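Local coordinates for protein ketosynthase (Streptomyces sp. MSC090213JE08, PDB 6KXD) that probably catalyses the decarboxylative condensation of malonyl-ACP with an acyl chain, as the ketosynthase of a highly reducing type II polyketide synthase, at residues D275-G280 against D309-A314; L283-A288 against V317-D322; D91-T96 against I237-S242; V11-G16 against E244-R249. All blocks are in the same frame, centred on the assembly; numbering follows the deposited sequence.

The four contacts form two pairs. Contacts 1 and 2 are successive steps along one interface between helices 274-288 and 306-320; their centres lie about 10 Å apart, and A278 O of the first meets V319 CG2 of the second at 3.6 Å. Contacts 3 and 4, with centres about 6 Å apart, gather around the neighbouring strands 10-19 and 234-242 and are joined by E241 of contact 3, which forms a salt bridge with R249 and probably a hydrogen bond with T13, both of contact 4. Contacts 1 and 3 lie on opposite sides of the chain's centre, about 32 Å apart between centres. Of the four, contact 1 adjoins the H301-G302 loop, part of the ketosynthase HGTGT sequence.

Contact 1 (D275-G280 against D309-A314); sequences DGIARG and DKTESA
Two helices, 274-288 and 306-320, come together at I277 and E312, whose CA atoms are 6.8 Å apart, near enough for one side chain to reach the backbone of the opposite helix. That side chain is I277. Its CG1 is anti to the carbonyl carbon and the chain runs on extended (chi2 175°), which carries the terminal CD1 straight across the interface. CD1 comes to rest 3.9 Å from E312 CA, with E312 CB slightly farther away at 4.3 Å, so the methyl lies against the foot of the glutamate rather than its charged end. The preceding residue, T311, offers its methyl to the same atom, CG2 lying 4.4 Å from I277 CD1. The hydroxyl of T311 is occupied within its own helix, where OG1 bonds to A307 O. The contact is therefore purely van der Waals, and A315 continues the surface on which I277 rests.

E312 divides its roles: its CA and CB meet the isoleucine, while the buried carboxylate is held by four bonds elsewhere. OE1 receives H301 N and N391 ND2, and OE2 receives G302 N and N308 ND2, which together should fix the rotation of the group. D309, one turn earlier, bonds to G304 N through OD1. The helix is thus tied to the loop bearing the HGTGT sequence of ketosynthases, part of the active-site region in this family. Helix 306-320 is itself the crossover of a beta-alpha-beta unit, joining parallel neighbours 297-299 and 326-328 in the C-terminal half of the thiolase fold.

Contact 2 (L283-A288 against V317-D322); sequences LALDDA and VDVYGD
L285, Y320 and V319 make up an apolar helix-helix contact in the C-terminal half of the thiolase fold, where helix 274-288 nears its end beside the last turn of helix 306-320. The backbones stand well apart here, L285 CA and V319 CA being 10.1 Å from each other, and the gap is bridged mainly by L285 and the Y320 ring. L285 does most of the reaching: CG lies beside the backbone N (chi1 -60°) and the extended chain sends both methyls across. CD1 meets V319 CG1 tip to tip at 4.1 Å, each side chain coming from its own helix.

Y320 arrives differently. Its ring slants past the leucine, and L285 CD1 lies 4.5 Å from Y320 CZ in an oblique approach to the hydroxyl end. Just beyond the tyrosine, G321 takes a positive phi of 71° and turns the chain out of the helix.

I295 and I403 extend the apolar surroundings of L285, the latter from strand 398-405, so the leucine side chain joins the helix pair to the sheet. On another side of helix 274-288, D287 makes salt bridges to R185 and to R196 of the neighbouring subunit. The phenol oxygen combines both kinds of contact: Y320 OH hydrogen-bonds to Q389 OE1 while L285 CD2 packs against that same oxygen at 3.9 Å.

Contact 3 (D91-T96 against I237-S242); sequences DDAGLT and ILVLES
The C-terminal end of helix 77-93 closes in a Schellman motif, and the residues on its two flanks, A93 and L95, pack against V239 of strand 234-242 in the sheet of the thiolase fold's N-terminal half. G94, between them, has a positive phi of 80° and gives its N to D91 O at 2.9 Å; this reversal lets both neighbours direct their side chains at the strand.

A93 CB sits against the fork of the valine, 3.9 Å from V239 CG2 and almost as close to V239 CB and CG1. The CA atoms of these two residues are 6.8 Å apart, short enough for an alanine to bridge the distance. L95 crosses V239 at a slant and touches it through one branch, CD1, which lies 4.0 Å from V239 CG1. Since CG1 is anti to the valine N (chi1 -177°), this methyl can meet both the leucine and the alanine. A89, I191 and L193 add to the surroundings of V239.

L95 CD1 also reaches E241 OE1, at 4.1 Å, the glutamate coming from the opposite direction. The carboxylate has stronger partners outside the two segments: R249 at OE1 and R103 at OE2. A buried acid flanked by two arginines probably stays ionised, and the leucine methyl at its side would help to shield the carboxylate from water.

Contact 4 (V11-G16 against E244-R249); sequences VLTGFG and ESALAR
R249 NH2 is held by two acceptors, A93 O at the end of helix 77-93 and E241 OE1 of strand 234-242, and it also comes up to T13 of strand 10-19. T13 OG1 lies at the edge of the guanidinium, near its plane, but 3.8 Å from NH2, so the two are neighbours without a direct bond. What links them is E241 OE1, to which the threonine hydroxyl is probably hydrogen-bonded as well. The arginine chain leaves its backbone with CG anti to N and bends at chi3 (67°), turning its charged end in toward the strand.

The remainder of the contact is small and apolar. A246 CB faces two residues of strand 10-19: V11 CG2 packs closely on it at 3.6 Å, and T13 CG2 lies 3.8 Å away. In T13, OG1 stands between the backbone N and carbonyl carbon (chi1 54°), which places the methyl on the alanine side while the hydroxyl faces the glutamate. The CA atoms of T13 and A246 are 7.2 Å apart. The helix-like backbone of T13, with T13 and G14 both paired to V239 by backbone hydrogen bonds, is consistent with a classic beta bulge here.

Strand 10-19 runs antiparallel to both 234-242 and 255-264. The short helix 243-247 follows directly from the first of these strands and lies beside V11 and T13, before the chain passes on to strand 255-264; R249, just beyond it, reaches back to the end of helix 77-93.

Contact 1 (D275-G280 against D309-A314)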
# COMPACT_ATOMS: atom_id res chain seq x y z
N ASP A 275 6.70 -22.15 -3.00
CA ASP A 275 8.11 -21.67 -3.04
C ASP A 275 8.17 -20.22 -2.56
O ASP A 275 9.07 -19.83 -1.78
CB ASP A 275 8.69 -21.83 -4.46
CG ASP A 275 8.97 -23.28 -4.86
OD1 ASP A 275 8.69 -24.20 -4.03
OD2 ASP A 275 9.49 -23.48 -5.98
N GLY A 276 7.19 -19.43 -3.01
CA GLY A 276 7.10 -18.03 -2.65
C GLY A 276 6.91 -17.84 -1.15
O GLY A 276 7.62 -17.07 -0.48
N ILE A 277 5.96 -18.57 -0.56
CA ILE A 277 5.78 -18.51 0.90
C ILE A 277 7.07 -18.96 1.60
O ILE A 277 7.51 -18.35 2.56
CB ILE A 277 4.56 -19.32 1.35
CG1 ILE A 277 3.28 -18.85 0.66
CG2 ILE A 277 4.44 -19.28 2.87
CD1 ILE A 277 2.09 -19.68 0.98
N ALA A 278 7.65 -20.08 1.15
CA ALA A 278 8.83 -20.62 1.80
C ALA A 278 9.97 -19.59 1.76
O ALA A 278 10.65 -19.36 2.74
CB ALA A 278 9.21 -21.94 1.16
N ARG A 279 10.15 -18.92 0.62
CA ARG A 279 11.19 -17.90 0.49
C ARG A 279 10.98 -16.78 1.51
O ARG A 279 11.89 -16.30 2.09
CB ARG A 279 11.21 -17.34 -0.94
CG ARG A 279 12.20 -18.05 -1.85
CD ARG A 279 12.43 -17.32 -3.18
NE ARG A 279 12.13 -15.88 -3.14
CZ ARG A 279 12.97 -14.93 -2.73
NH1 ARG A 279 14.22 -15.20 -2.38
NH2 ARG A 279 12.53 -13.68 -2.65
N GLY A 280 9.74 -16.33 1.64
CA GLY A 280 9.39 -15.29 2.60
C GLY A 280 9.73 -15.69 4.02
O GLY A 280 10.32 -14.93 4.76
N ASP A 309 -4.46 -23.44 2.50
CA ASP A 309 -4.02 -24.10 3.70
C ASP A 309 -3.06 -25.22 3.27
O ASP A 309 -2.03 -25.41 3.89
CB ASP A 309 -5.24 -24.49 4.56
CG ASP A 309 -6.07 -23.33 5.10
OD1 ASP A 309 -5.64 -22.16 4.99
OD2 ASP A 309 -7.14 -23.59 5.64
N LYS A 310 -3.33 -25.89 2.15
CA LYS A 310 -2.45 -27.01 1.75
C LYS A 310 -1.13 -26.43 1.24
O LYS A 310 -0.05 -26.90 1.60
CB LYS A 310 -3.14 -27.97 0.77
CG LYS A 310 -3.61 -27.38 -0.55
CD LYS A 310 -3.84 -28.41 -1.65
CE LYS A 310 -3.85 -27.78 -3.03
NZ LYS A 310 -4.50 -28.65 -4.04
N THR A 311 -1.19 -25.30 0.52
CA THR A 311 0.07 -24.64 0.04
C THR A 311 0.91 -24.09 1.20
O THR A 311 2.14 -24.25 1.31
CB THR A 311 -0.26 -23.56 -0.98
OG1 THR A 311 -1.08 -24.17 -1.96
CG2 THR A 311 0.97 -22.98 -1.63
N GLU A 312 0.26 -23.36 2.11
CA GLU A 312 1.00 -22.78 3.17
C GLU A 312 1.65 -23.85 4.07
O GLU A 312 2.76 -23.71 4.51
CB GLU A 312 0.06 -21.92 3.99
CG GLU A 312 0.82 -21.17 5.02
CD GLU A 312 0.04 -20.12 5.79
OE1 GLU A 312 0.71 -19.32 6.46
OE2 GLU A 312 -1.20 -20.13 5.72
N SER A 313 0.90 -24.92 4.34
CA SER A 313 1.40 -26.03 5.10
C SER A 313 2.67 -26.59 4.42
O SER A 313 3.66 -26.85 5.07
CB SER A 313 0.35 -27.09 5.22
OG SER A 313 0.88 -28.17 5.92
N ALA A 314 2.57 -26.79 3.11
CA ALA A 314 3.66 -27.36 2.33
C ALA A 314 4.89 -26.46 2.46
O ALA A 314 5.98 -26.95 2.56
CB ALA A 314 3.24 -27.53 0.89

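Contact 2 (L283-A288 against V317-D322)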
# COMPACT_ATOMS: atom_id res chain seq x y z
N LEU A 283 13.50 -15.68 4.41
CA LEU A 283 14.02 -14.30 4.45
C LEU A 283 13.80 -13.67 5.82
O LEU A 283 14.68 -12.98 6.38
CB LEU A 283 13.34 -13.50 3.34
CG LEU A 283 13.90 -13.74 1.94
CD1 LEU A 283 12.97 -13.19 0.88
CD2 LEU A 283 15.30 -13.14 1.81
N ALA A 284 12.62 -13.93 6.38
CA ALA A 284 12.24 -13.43 7.64
C ALA A 284 13.14 -14.00 8.75
O ALA A 284 13.62 -13.27 9.64
CB ALA A 284 10.79 -13.76 7.88
N LEU A 285 13.38 -15.31 8.69
CA LEU A 285 14.25 -15.93 9.70
C LEU A 285 15.66 -15.33 9.58
O LEU A 285 16.27 -15.01 10.58
CB LEU A 285 14.22 -17.44 9.52
CG LEU A 285 12.86 -18.12 9.64
CD1 LEU A 285 12.96 -19.59 9.29
CD2 LEU A 285 12.25 -17.95 11.02
N ASP A 286 16.14 -15.13 8.35
CA ASP A 286 17.47 -14.59 8.13
C ASP A 286 17.54 -13.14 8.64
O ASP A 286 18.51 -12.75 9.26
CB ASP A 286 17.91 -14.66 6.67
CG ASP A 286 19.35 -14.19 6.49
OD1 ASP A 286 20.26 -14.88 7.01
OD2 ASP A 286 19.55 -13.12 5.87
N ASP A 287 16.48 -12.36 8.39
CA ASP A 287 16.46 -11.00 8.85
C ASP A 287 16.40 -10.95 10.38
O ASP A 287 16.98 -10.08 10.97
CB ASP A 287 15.25 -10.23 8.31
CG ASP A 287 15.29 -8.76 8.61
OD1 ASP A 287 16.40 -8.18 8.56
OD2 ASP A 287 14.24 -8.18 8.91
N ALA A 288 15.61 -11.86 10.95
CA ALA A 288 15.38 -11.97 12.40
C ALA A 288 16.65 -12.50 13.07
O ALA A 288 16.93 -12.18 14.21
CB ALA A 288 14.19 -12.86 12.65
N VAL A 317 6.42 -26.81 5.92
CA VAL A 317 7.11 -28.09 6.03
C VAL A 317 8.40 -28.04 5.20
O VAL A 317 9.43 -28.58 5.62
CB VAL A 317 6.18 -29.25 5.63
CG1 VAL A 317 6.95 -30.57 5.52
CG2 VAL A 317 5.01 -29.40 6.58
N ASP A 318 8.39 -27.37 4.04
CA ASP A 318 9.62 -27.17 3.29
C ASP A 318 10.69 -26.50 4.15
O ASP A 318 11.84 -26.90 4.10
CB ASP A 318 9.46 -26.27 2.06
CG ASP A 318 8.85 -26.96 0.87
OD1 ASP A 318 8.71 -28.20 0.92
OD2 ASP A 318 8.52 -26.24 -0.10
N VAL A 319 10.31 -25.45 4.89
CA VAL A 319 11.27 -24.66 5.55
C VAL A 319 11.73 -25.35 6.85
O VAL A 319 12.87 -25.21 7.25
CB VAL A 319 10.71 -23.26 5.86
CG1 VAL A 319 11.57 -22.54 6.87
CG2 VAL A 319 10.55 -22.46 4.57
N TYR A 320 10.80 -25.98 7.55
CA TYR A 320 11.06 -26.42 8.91
C TYR A 320 11.41 -27.90 8.95
O TYR A 320 11.76 -28.38 10.00
CB TYR A 320 9.84 -26.15 9.80
CG TYR A 320 9.74 -24.71 10.21
CD1 TYR A 320 10.36 -24.26 11.36
CD2 TYR A 320 9.07 -23.78 9.42
CE1 TYR A 320 10.30 -22.93 11.74
CE2 TYR A 320 9.00 -22.45 9.79
CZ TYR A 320 9.62 -22.02 10.95
OH TYR A 320 9.57 -20.72 11.35
N GLY A 321 11.30 -28.58 7.81
CA GLY A 321 11.24 -30.04 7.79
C GLY A 321 9.92 -30.54 8.35
O GLY A 321 8.97 -29.77 8.60
N ASP A 322 9.89 -31.85 8.62
CA ASP A 322 8.66 -32.58 8.79
C ASP A 322 8.19 -32.51 10.26
O ASP A 322 7.08 -32.98 10.57
CB ASP A 322 8.83 -33.97 8.17
CG ASP A 322 9.12 -33.90 6.67
OD1 ASP A 322 8.47 -33.08 5.99
OD2 ASP A 322 9.97 -34.66 6.18

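Contact 3 (D91-T96 against I237-S242)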
# COMPACT_ATOMS: atom_id res chain seq x y z
N ASP A 91 -2.38 5.42 23.13
CA ASP A 91 -2.83 5.29 24.55
C ASP A 91 -2.05 4.14 25.20
O ASP A 91 -1.36 4.33 26.23
CB ASP A 91 -4.36 5.12 24.62
CG ASP A 91 -5.11 6.39 24.28
OD1 ASP A 91 -4.47 7.45 24.21
OD2 ASP A 91 -6.34 6.32 24.08
N ASP A 92 -2.11 2.97 24.58
CA ASP A 92 -1.50 1.75 25.09
C ASP A 92 0.02 1.92 25.19
O ASP A 92 0.65 1.25 25.98
CB ASP A 92 -1.80 0.55 24.19
CG ASP A 92 -1.36 -0.78 24.79
OD1 ASP A 92 -1.94 -1.19 25.82
OD2 ASP A 92 -0.44 -1.39 24.22
N ALA A 93 0.60 2.82 24.39
CA ALA A 93 2.04 2.98 24.45
C ALA A 93 2.43 4.02 25.52
O ALA A 93 3.61 4.16 25.78
CB ALA A 93 2.58 3.38 23.10
N GLY A 94 1.46 4.75 26.08
CA GLY A 94 1.73 5.83 27.05
C GLY A 94 2.16 7.11 26.35
O GLY A 94 2.83 7.95 26.92
N LEU A 95 1.76 7.24 25.08
CA LEU A 95 2.17 8.34 24.23
C LEU A 95 0.95 9.24 24.09
O LEU A 95 -0.14 8.77 23.81
CB LEU A 95 2.58 7.84 22.84
CG LEU A 95 4.00 7.29 22.70
CD1 LEU A 95 4.23 6.65 21.34
CD2 LEU A 95 5.01 8.40 22.92
N THR A 96 1.14 10.53 24.27
CA THR A 96 0.05 11.44 24.05
C THR A 96 0.31 12.20 22.75
O THR A 96 1.39 12.08 22.15
CB THR A 96 -0.13 12.34 25.28
OG1 THR A 96 -1.31 13.11 25.02
CG2 THR A 96 1.08 13.21 25.54
N ILE A 237 -3.31 -1.55 15.01
CA ILE A 237 -2.22 -0.61 14.95
C ILE A 237 -1.23 -0.96 16.03
O ILE A 237 -1.60 -1.12 17.22
CB ILE A 237 -2.70 0.84 15.04
CG1 ILE A 237 -3.68 1.18 13.91
CG2 ILE A 237 -1.52 1.79 15.02
CD1 ILE A 237 -3.03 1.25 12.53
N LEU A 238 0.04 -1.03 15.62
CA LEU A 238 1.13 -1.32 16.48
C LEU A 238 2.00 -0.07 16.58
O LEU A 238 2.31 0.56 15.57
CB LEU A 238 1.93 -2.49 15.93
CG LEU A 238 1.19 -3.83 15.87
CD1 LEU A 238 0.39 -3.93 14.58
CD2 LEU A 238 2.16 -4.99 15.96
N VAL A 239 2.38 0.28 17.82
CA VAL A 239 3.43 1.28 18.01
C VAL A 239 4.78 0.56 18.03
O VAL A 239 5.03 -0.28 18.93
CB VAL A 239 3.22 2.12 19.28
CG1 VAL A 239 4.29 3.20 19.39
CG2 VAL A 239 1.82 2.73 19.32
N LEU A 240 5.63 0.89 17.05
CA LEU A 240 6.98 0.46 16.97
C LEU A 240 7.85 1.63 17.42
O LEU A 240 7.58 2.77 17.04
CB LEU A 240 7.37 0.09 15.54
CG LEU A 240 6.97 -1.31 15.08
CD1 LEU A 240 5.47 -1.42 14.96
CD2 LEU A 240 7.65 -1.63 13.75
N GLU A 241 8.93 1.33 18.13
CA GLU A 241 9.82 2.34 18.67
C GLU A 241 11.23 1.79 18.73
O GLU A 241 11.40 0.60 18.96
CB GLU A 241 9.42 2.71 20.10
CG GLU A 241 8.35 3.77 20.18
CD GLU A 241 8.13 4.28 21.61
OE1 GLU A 241 7.13 3.83 22.23
OE2 GLU A 241 8.94 5.11 22.09
N SER A 242 12.23 2.66 18.52
CA SER A 242 13.60 2.21 18.73
C SER A 242 13.71 1.76 20.18
O SER A 242 13.05 2.34 21.04
CB SER A 242 14.61 3.27 18.41
OG SER A 242 14.55 4.31 19.36

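Contact 4 (V11-G16 against E244-R249)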
# COMPACT_ATOMS: atom_id res chain seq x y z
N VAL A 11 11.00 -2.24 19.13
CA VAL A 11 10.13 -2.88 20.08
C VAL A 11 8.70 -2.36 19.91
O VAL A 11 8.47 -1.25 19.44
CB VAL A 11 10.66 -2.67 21.51
CG1 VAL A 11 11.90 -3.52 21.75
CG2 VAL A 11 10.94 -1.20 21.82
N LEU A 12 7.75 -3.22 20.30
CA LEU A 12 6.35 -2.94 20.27
C LEU A 12 5.95 -2.41 21.63
O LEU A 12 5.84 -3.20 22.58
CB LEU A 12 5.57 -4.21 19.95
CG LEU A 12 5.80 -4.77 18.55
CD1 LEU A 12 5.15 -6.13 18.35
CD2 LEU A 12 5.28 -3.80 17.50
N THR A 13 5.65 -1.11 21.69
CA THR A 13 5.27 -0.45 22.92
C THR A 13 3.76 -0.19 23.02
O THR A 13 3.29 0.18 24.09
CB THR A 13 6.04 0.86 23.07
OG1 THR A 13 5.83 1.62 21.89
CG2 THR A 13 7.52 0.61 23.26
N GLY A 14 3.00 -0.35 21.93
CA GLY A 14 1.56 -0.12 22.00
C GLY A 14 0.81 -0.94 20.97
O GLY A 14 1.33 -1.18 19.88
N PHE A 15 -0.37 -1.42 21.36
CA PHE A 15 -1.28 -2.13 20.50
C PHE A 15 -2.64 -1.48 20.55
O PHE A 15 -3.17 -1.21 21.64
CB PHE A 15 -1.48 -3.59 20.93
CG PHE A 15 -0.26 -4.47 20.90
CD1 PHE A 15 0.71 -4.32 19.92
CD2 PHE A 15 -0.11 -5.50 21.82
CE1 PHE A 15 1.82 -5.16 19.89
CE2 PHE A 15 0.98 -6.35 21.76
CZ PHE A 15 1.95 -6.18 20.80
N GLY A 16 -3.20 -1.24 19.38
CA GLY A 16 -4.54 -0.80 19.26
C GLY A 16 -5.31 -1.79 18.41
O GLY A 16 -4.83 -2.15 17.35
N GLU A 244 16.14 2.28 22.10
CA GLU A 244 16.68 3.48 22.73
C GLU A 244 15.55 4.37 23.23
O GLU A 244 15.57 4.82 24.36
CB GLU A 244 17.45 4.34 21.73
CG GLU A 244 18.90 3.98 21.54
CD GLU A 244 19.50 4.73 20.37
OE1 GLU A 244 20.14 5.79 20.61
OE2 GLU A 244 19.29 4.29 19.21
N SER A 245 14.61 4.67 22.33
CA SER A 245 13.53 5.62 22.57
C SER A 245 12.51 5.07 23.58
O SER A 245 11.92 5.81 24.34
CB SER A 245 12.84 5.95 21.27
OG SER A 245 11.60 6.60 21.54
N ALA A 246 12.25 3.77 23.52
CA ALA A 246 11.34 3.10 24.45
C ALA A 246 11.94 3.12 25.87
O ALA A 246 11.30 3.60 26.81
CB ALA A 246 11.09 1.70 23.97
N LEU A 247 13.17 2.61 26.00
CA LEU A 247 13.86 2.51 27.30
C LEU A 247 13.91 3.89 27.95
O LEU A 247 13.51 4.05 29.10
CB LEU A 247 15.27 1.94 27.12
CG LEU A 247 15.35 0.45 26.79
CD1 LEU A 247 16.79 -0.03 26.75
CD2 LEU A 247 14.52 -0.36 27.77
N ALA A 248 14.36 4.89 27.17
CA ALA A 248 14.55 6.29 27.63
C ALA A 248 13.23 6.97 28.06
O ALA A 248 13.27 7.99 28.70
CB ALA A 248 15.22 7.10 26.54
N ARG A 249 12.08 6.43 27.68
CA ARG A 249 10.75 7.05 27.85
C ARG A 249 10.03 6.41 29.04
O ARG A 249 9.00 6.90 29.49
CB ARG A 249 9.97 6.83 26.54
CG ARG A 249 8.71 7.65 26.35
CD ARG A 249 8.20 7.58 24.91
NE ARG A 249 7.72 6.27 24.46
CZ ARG A 249 6.54 5.76 24.79
NH1 ARG A 249 5.88 6.30 25.80
NH2 ARG A 249 6.03 4.72 24.14